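TRAP dicarboxylate transporter-DctP subunit (Desulfovibrio salexigens, PDB 4N6D) probably binds a small organic solute in the periplasm and delivers it to a TRAP-type membrane transporter. Local coordinates at residues V46-T59 and V254-T266. Residues are numbered along the deposited sequence; the frame is centred on the assembly and turned at random.
Sequences VQMERWKQEVEKRT and VLNDLGREQAEWT
R50 lies along the indole of W265 for its whole length. R50 CB meets W265 CH2 of the six-membered ring, and R50 CG sits 3.6 Å from W265 CZ2. R50 CD is centred over the five-membered ring of W265, a CH-pi contact of 3.6 Å to the centroid. R50 NE and CZ pass over W265 CD1, where the guanidinium stacks flat on the indole, planes 5° apart, as a cation-pi pair. The bend at chi2 (-100°) lays the chain along the ring, while E54 CG covers the opposite face of the guanidinium. At the tip R50 NH1 donates to Q262 OE1 (2.9 Å) from within the guanidinium plane but tilted from the carbonyl plane of Q262. The Q262 amide is used at both ends, for its NE2 donates to Q47 OE1 (2.9 Å), with the two amide planes steeply inclined. Segments 46-58 and 254-266, of helices 43-58 and 249-285, run roughly antiparallel (140°) and pack beside the five-stranded mixed sheet of this periplasmic solute-binding fold; W51 and Q262 both touch its edge strand 139-146. L258 is a knob among W51, E54, V55 and R58, its CD1 3.6 Å from V55 CG2. W51 NE1 reaches L255 O through a water. Over CD2 of L258 lies one face of the R58 guanidinium, whose NH1 and NH2 both grip E261 OE1, NH2 at 3.0 Å on the syn lone pair; R58 NE turns to E54 OE1 (3.0 Å), joining both acids in one salt-bridge network.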
loop_
_atom_site.group_PDB
_atom_site.type_symbol
_atom_site.label_atom_id
_atom_site.label_comp_id
_atom_site.label_asym_id
_atom_site.label_seq_id
_atom_site.Cartn_x
_atom_site.Cartn_y
_atom_site.Cartn_z
ATOM N N VAL A 46 1.147 13.014 -2.390
ATOM C CA VAL A 46 1.368 13.407 -3.783
ATOM C C VAL A 46 0.132 13.118 -4.626
ATOM O O VAL A 46 -0.305 13.953 -5.428
ATOM C CB VAL A 46 2.608 12.696 -4.370
ATOM C CG1 VAL A 46 2.684 12.870 -5.881
ATOM C CG2 VAL A 46 3.860 13.229 -3.717
ATOM N N GLN A 47 -0.465 11.945 -4.454
ATOM C CA GLN A 47 -1.659 11.660 -5.232
ATOM C C GLN A 47 -2.791 12.590 -4.812
ATOM O O GLN A 47 -3.586 13.010 -5.658
ATOM C CB GLN A 47 -2.060 10.182 -5.151
ATOM C CG GLN A 47 -2.606 9.736 -3.810
ATOM C CD GLN A 47 -4.044 10.170 -3.533
ATOM O OE1 GLN A 47 -4.879 10.304 -4.447
ATOM N NE2 GLN A 47 -4.350 10.352 -2.252
ATOM N N MET A 48 -2.865 12.932 -3.525
ATOM C CA MET A 48 -3.896 13.868 -3.056
ATOM C C MET A 48 -3.819 15.198 -3.845
ATOM O O MET A 48 -4.828 15.743 -4.327
ATOM C CB MET A 48 -3.750 14.100 -1.558
ATOM C CG MET A 48 -4.469 15.328 -1.020
ATOM S SD MET A 48 -4.108 15.632 0.729
ATOM C CE MET A 48 -2.356 16.083 0.664
ATOM N N GLU A 49 -2.611 15.717 -4.014
ATOM C CA GLU A 49 -2.457 16.988 -4.732
ATOM C C GLU A 49 -2.873 16.862 -6.186
ATOM O O GLU A 49 -3.454 17.780 -6.743
ATOM C CB GLU A 49 -1.022 17.520 -4.668
ATOM C CG GLU A 49 -0.538 17.831 -3.263
ATOM C CD GLU A 49 -1.336 18.932 -2.587
ATOM O OE1 GLU A 49 -1.922 19.774 -3.294
ATOM O OE2 GLU A 49 -1.386 18.943 -1.343
ATOM N N ARG A 50 -2.549 15.736 -6.817
ATOM C CA ARG A 50 -2.945 15.530 -8.217
ATOM C C ARG A 50 -4.467 15.419 -8.339
ATOM O O ARG A 50 -5.078 15.967 -9.266
ATOM C CB ARG A 50 -2.254 14.295 -8.784
ATOM C CG ARG A 50 -2.457 14.115 -10.297
ATOM C CD ARG A 50 -3.528 13.106 -10.576
ATOM N NE ARG A 50 -3.797 13.036 -12.013
ATOM C CZ ARG A 50 -4.749 12.281 -12.553
ATOM N NH1 ARG A 50 -5.503 11.505 -11.782
ATOM N NH2 ARG A 50 -4.928 12.291 -13.877
ATOM N N TRP A 51 -5.078 14.752 -7.370
ATOM C CA TRP A 51 -6.523 14.613 -7.344
ATOM C C TRP A 51 -7.168 15.991 -7.226
ATOM O O TRP A 51 -8.109 16.299 -7.951
ATOM C CB TRP A 51 -6.918 13.723 -6.182
ATOM C CG TRP A 51 -8.383 13.384 -6.105
ATOM C CD1 TRP A 51 -9.001 12.325 -6.705
ATOM C CD2 TRP A 51 -9.390 14.065 -5.353
ATOM N NE1 TRP A 51 -10.344 12.320 -6.399
ATOM C CE2 TRP A 51 -10.607 13.376 -5.566
ATOM C CE3 TRP A 51 -9.393 15.203 -4.534
ATOM C CZ2 TRP A 51 -11.800 13.766 -4.973
ATOM C CZ3 TRP A 51 -10.595 15.599 -3.952
ATOM C CH2 TRP A 51 -11.775 14.888 -4.184
ATOM N N LYS A 52 -6.660 16.821 -6.317
ATOM C CA LYS A 52 -7.104 18.200 -6.195
ATOM C C LYS A 52 -7.040 18.935 -7.532
ATOM O O LYS A 52 -7.987 19.624 -7.958
ATOM C CB LYS A 52 -6.230 18.936 -5.169
ATOM C CG LYS A 52 -6.298 20.465 -5.285
ATOM C CD LYS A 52 -5.609 21.173 -4.127
ATOM C CE LYS A 52 -5.577 22.689 -4.359
ATOM N NZ LYS A 52 -5.148 23.452 -3.147
ATOM N N GLN A 53 -5.901 18.807 -8.199
ATOM C CA GLN A 53 -5.697 19.510 -9.465
ATOM C C GLN A 53 -6.789 19.119 -10.461
ATOM O O GLN A 53 -7.369 19.966 -11.122
ATOM C CB GLN A 53 -4.327 19.171 -10.045
ATOM C CG GLN A 53 -3.160 19.771 -9.262
ATOM C CD GLN A 53 -1.828 19.109 -9.586
ATOM O OE1 GLN A 53 -1.674 18.440 -10.617
ATOM N NE2 GLN A 53 -0.855 19.291 -8.699
ATOM N N GLU A 54 -7.058 17.824 -10.563
ATOM C CA GLU A 54 -8.030 17.344 -11.539
ATOM C C GLU A 54 -9.456 17.712 -11.154
ATOM O O GLU A 54 -10.257 18.053 -11.995
ATOM C CB GLU A 54 -7.902 15.834 -11.725
ATOM C CG GLU A 54 -6.741 15.422 -12.625
ATOM C CD GLU A 54 -6.673 16.223 -13.946
ATOM O OE1 GLU A 54 -7.668 16.286 -14.723
ATOM O OE2 GLU A 54 -5.619 16.829 -14.191
ATOM N N VAL A 55 -9.757 17.692 -9.859
ATOM C CA VAL A 55 -11.097 18.071 -9.412
ATOM C C VAL A 55 -11.385 19.559 -9.675
ATOM O O VAL A 55 -12.443 19.910 -10.166
ATOM C CB VAL A 55 -11.301 17.742 -7.927
ATOM C CG1 VAL A 55 -12.521 18.444 -7.368
ATOM C CG2 VAL A 55 -11.411 16.236 -7.749
ATOM N N GLU A 56 -10.435 20.433 -9.362
ATOM C CA GLU A 56 -10.634 21.849 -9.579
ATOM C C GLU A 56 -10.760 22.148 -11.060
ATOM O O GLU A 56 -11.566 22.990 -11.458
ATOM C CB GLU A 56 -9.494 22.665 -8.925
ATOM C CG GLU A 56 -9.458 22.453 -7.418
ATOM C CD GLU A 56 -8.508 23.387 -6.662
ATOM O OE1 GLU A 56 -7.582 23.959 -7.280
ATOM O OE2 GLU A 56 -8.714 23.559 -5.432
ATOM N N LYS A 57 -9.983 21.443 -11.879
ATOM C CA LYS A 57 -9.984 21.697 -13.322
ATOM C C LYS A 57 -11.290 21.190 -13.920
ATOM O O LYS A 57 -11.950 21.907 -14.664
ATOM C CB LYS A 57 -8.784 21.025 -14.004
ATOM C CG LYS A 57 -8.680 21.283 -15.512
ATOM C CD LYS A 57 -7.421 20.635 -16.070
ATOM C CE LYS A 57 -7.322 20.775 -17.589
ATOM N NZ LYS A 57 -6.264 19.892 -18.099
ATOM N N ARG A 58 -11.664 19.954 -13.591
ATOM C CA ARG A 58 -12.801 19.313 -14.262
ATOM C C ARG A 58 -14.135 19.912 -13.851
ATOM O O ARG A 58 -15.109 19.839 -14.595
ATOM C CB ARG A 58 -12.797 17.816 -13.972
ATOM C CG ARG A 58 -11.684 17.125 -14.671
ATOM C CD ARG A 58 -11.651 15.658 -14.327
ATOM N NE ARG A 58 -10.413 15.064 -14.792
ATOM C CZ ARG A 58 -10.206 13.754 -14.924
ATOM N NH1 ARG A 58 -11.179 12.874 -14.695
ATOM N NH2 ARG A 58 -9.024 13.326 -15.345
ATOM N N THR A 59 -14.178 20.520 -12.669
ATOM C CA THR A 59 -15.391 21.200 -12.203
ATOM C C THR A 59 -15.405 22.693 -12.543
ATOM O O THR A 59 -16.289 23.442 -12.091
ATOM C CB THR A 59 -15.606 21.034 -10.676
ATOM O OG1 THR A 59 -14.572 21.716 -9.956
ATOM C CG2 THR A 59 -15.649 19.591 -10.276
ATOM N N VAL A 254 -17.937 13.826 -11.752
ATOM C CA VAL A 254 -16.500 14.034 -11.823
ATOM C C VAL A 254 -15.786 13.182 -10.790
ATOM O O VAL A 254 -14.798 12.520 -11.094
ATOM C CB VAL A 254 -16.141 15.517 -11.619
ATOM C CG1 VAL A 254 -14.653 15.696 -11.478
ATOM C CG2 VAL A 254 -16.662 16.354 -12.784
ATOM N N LEU A 255 -16.268 13.201 -9.555
ATOM C CA LEU A 255 -15.577 12.464 -8.500
ATOM C C LEU A 255 -15.711 10.954 -8.679
ATOM O O LEU A 255 -14.813 10.200 -8.343
ATOM C CB LEU A 255 -16.088 12.894 -7.130
ATOM C CG LEU A 255 -15.347 14.072 -6.497
ATOM C CD1 LEU A 255 -15.225 15.273 -7.395
ATOM C CD2 LEU A 255 -16.045 14.457 -5.201
ATOM N N ASN A 256 -16.846 10.519 -9.193
ATOM C CA ASN A 256 -17.081 9.113 -9.437
ATOM C C ASN A 256 -16.147 8.634 -10.526
ATOM O O ASN A 256 -15.504 7.596 -10.386
ATOM C CB ASN A 256 -18.523 8.874 -9.860
ATOM C CG ASN A 256 -19.456 8.754 -8.690
ATOM O OD1 ASN A 256 -19.039 8.401 -7.597
ATOM N ND2 ASN A 256 -20.733 9.024 -8.917
ATOM N N ASP A 257 -16.060 9.396 -11.614
ATOM C CA ASP A 257 -15.167 9.015 -12.711
ATOM C C ASP A 257 -13.700 8.969 -12.292
ATOM O O ASP A 257 -12.910 8.150 -12.788
ATOM C CB ASP A 257 -15.330 9.973 -13.889
ATOM C CG ASP A 257 -16.630 9.752 -14.653
ATOM O OD1 ASP A 257 -17.271 8.715 -14.451
ATOM O OD2 ASP A 257 -16.999 10.613 -15.460
ATOM N N LEU A 258 -13.312 9.831 -11.356
ATOM C CA LEU A 258 -11.947 9.804 -10.851
ATOM C C LEU A 258 -11.592 8.603 -9.960
ATOM O O LEU A 258 -10.437 8.404 -9.615
ATOM C CB LEU A 258 -11.626 11.092 -10.085
ATOM C CG LEU A 258 -11.181 12.240 -10.968
ATOM C CD1 LEU A 258 -11.316 13.560 -10.209
ATOM C CD2 LEU A 258 -9.750 12.018 -11.483
ATOM N N GLY A 259 -12.563 7.801 -9.551
ATOM C CA GLY A 259 -12.231 6.736 -8.611
ATOM C C GLY A 259 -11.241 5.738 -9.204
ATOM O O GLY A 259 -10.155 5.498 -8.664
ATOM N N ARG A 260 -11.616 5.131 -10.320
ATOM C CA ARG A 260 -10.713 4.192 -10.976
ATOM C C ARG A 260 -9.466 4.901 -11.514
ATOM O O ARG A 260 -8.345 4.389 -11.403
ATOM C CB ARG A 260 -11.420 3.455 -12.117
ATOM C CG ARG A 260 -10.571 2.344 -12.683
ATOM C CD ARG A 260 -11.021 1.989 -14.089
ATOM N NE ARG A 260 -10.053 1.091 -14.709
ATOM C CZ ARG A 260 -9.964 -0.195 -14.424
ATOM N NH1 ARG A 260 -10.817 -0.732 -13.563
ATOM N NH2 ARG A 260 -9.043 -0.948 -15.021
ATOM N N GLU A 261 -9.653 6.079 -12.091
ATOM C CA GLU A 261 -8.544 6.817 -12.673
ATOM C C GLU A 261 -7.489 7.084 -11.613
ATOM O O GLU A 261 -6.294 6.958 -11.860
ATOM C CB GLU A 261 -8.989 8.169 -13.225
ATOM C CG GLU A 261 -9.981 8.130 -14.350
ATOM C CD GLU A 261 -10.171 9.497 -14.997
ATOM O OE1 GLU A 261 -9.302 10.368 -14.785
ATOM O OE2 GLU A 261 -11.178 9.676 -15.727
ATOM N N GLN A 262 -7.925 7.516 -10.435
ATOM C CA GLN A 262 -6.975 7.892 -9.395
ATOM C C GLN A 262 -6.266 6.674 -8.810
ATOM O O GLN A 262 -5.098 6.761 -8.414
ATOM C CB GLN A 262 -7.655 8.739 -8.307
ATOM C CG GLN A 262 -6.700 9.389 -7.328
ATOM C CD GLN A 262 -5.867 10.458 -7.963
ATOM O OE1 GLN A 262 -6.154 10.899 -9.063
ATOM N NE2 GLN A 262 -4.837 10.902 -7.258
ATOM N N ALA A 263 -6.960 5.540 -8.750
ATOM C CA ALA A 263 -6.330 4.294 -8.328
ATOM C C ALA A 263 -5.158 3.982 -9.287
ATOM O O ALA A 263 -4.027 3.699 -8.859
ATOM C CB ALA A 263 -7.356 3.151 -8.330
ATOM N N GLU A 264 -5.436 4.024 -10.588
ATOM C CA GLU A 264 -4.408 3.774 -11.605
ATOM C C GLU A 264 -3.293 4.809 -11.553
ATOM O O GLU A 264 -2.116 4.476 -11.609
ATOM C CB GLU A 264 -5.022 3.763 -13.008
ATOM C CG GLU A 264 -4.026 3.457 -14.104
ATOM C CD GLU A 264 -4.678 3.235 -15.463
ATOM O OE1 GLU A 264 -5.878 2.911 -15.522
ATOM O OE2 GLU A 264 -3.980 3.385 -16.476
ATOM N N TRP A 265 -3.663 6.076 -11.445
ATOM C CA TRP A 265 -2.668 7.140 -11.464
ATOM C C TRP A 265 -1.695 6.973 -10.314
ATOM O O TRP A 265 -0.480 7.153 -10.478
ATOM C CB TRP A 265 -3.318 8.531 -11.378
ATOM C CG TRP A 265 -2.304 9.590 -11.583
ATOM C CD1 TRP A 265 -1.986 10.188 -12.760
ATOM C CD2 TRP A 265 -1.428 10.149 -10.597
ATOM N NE1 TRP A 265 -0.966 11.105 -12.572
ATOM C CE2 TRP A 265 -0.608 11.090 -11.251
ATOM C CE3 TRP A 265 -1.261 9.955 -9.229
ATOM C CZ2 TRP A 265 0.358 11.837 -10.569
ATOM C CZ3 TRP A 265 -0.302 10.695 -8.563
ATOM C CH2 TRP A 265 0.498 11.609 -9.240
ATOM N N THR A 266 -2.237 6.656 -9.138
ATOM C CA THR A 266 -1.416 6.522 -7.940
ATOM C C THR A 266 -0.479 5.328 -8.036
ATOM O O THR A 266 0.720 5.407 -7.684
ATOM C CB THR A 266 -2.294 6.396 -6.680
ATOM O OG1 THR A 266 -3.113 7.567 -6.551
ATOM C CG2 THR A 266 -1.446 6.263 -5.459
HETATM O O HOH W 1 -12.493 10.364 -6.753
HETATM O O HOH W 2 -13.777 13.069 -13.591
#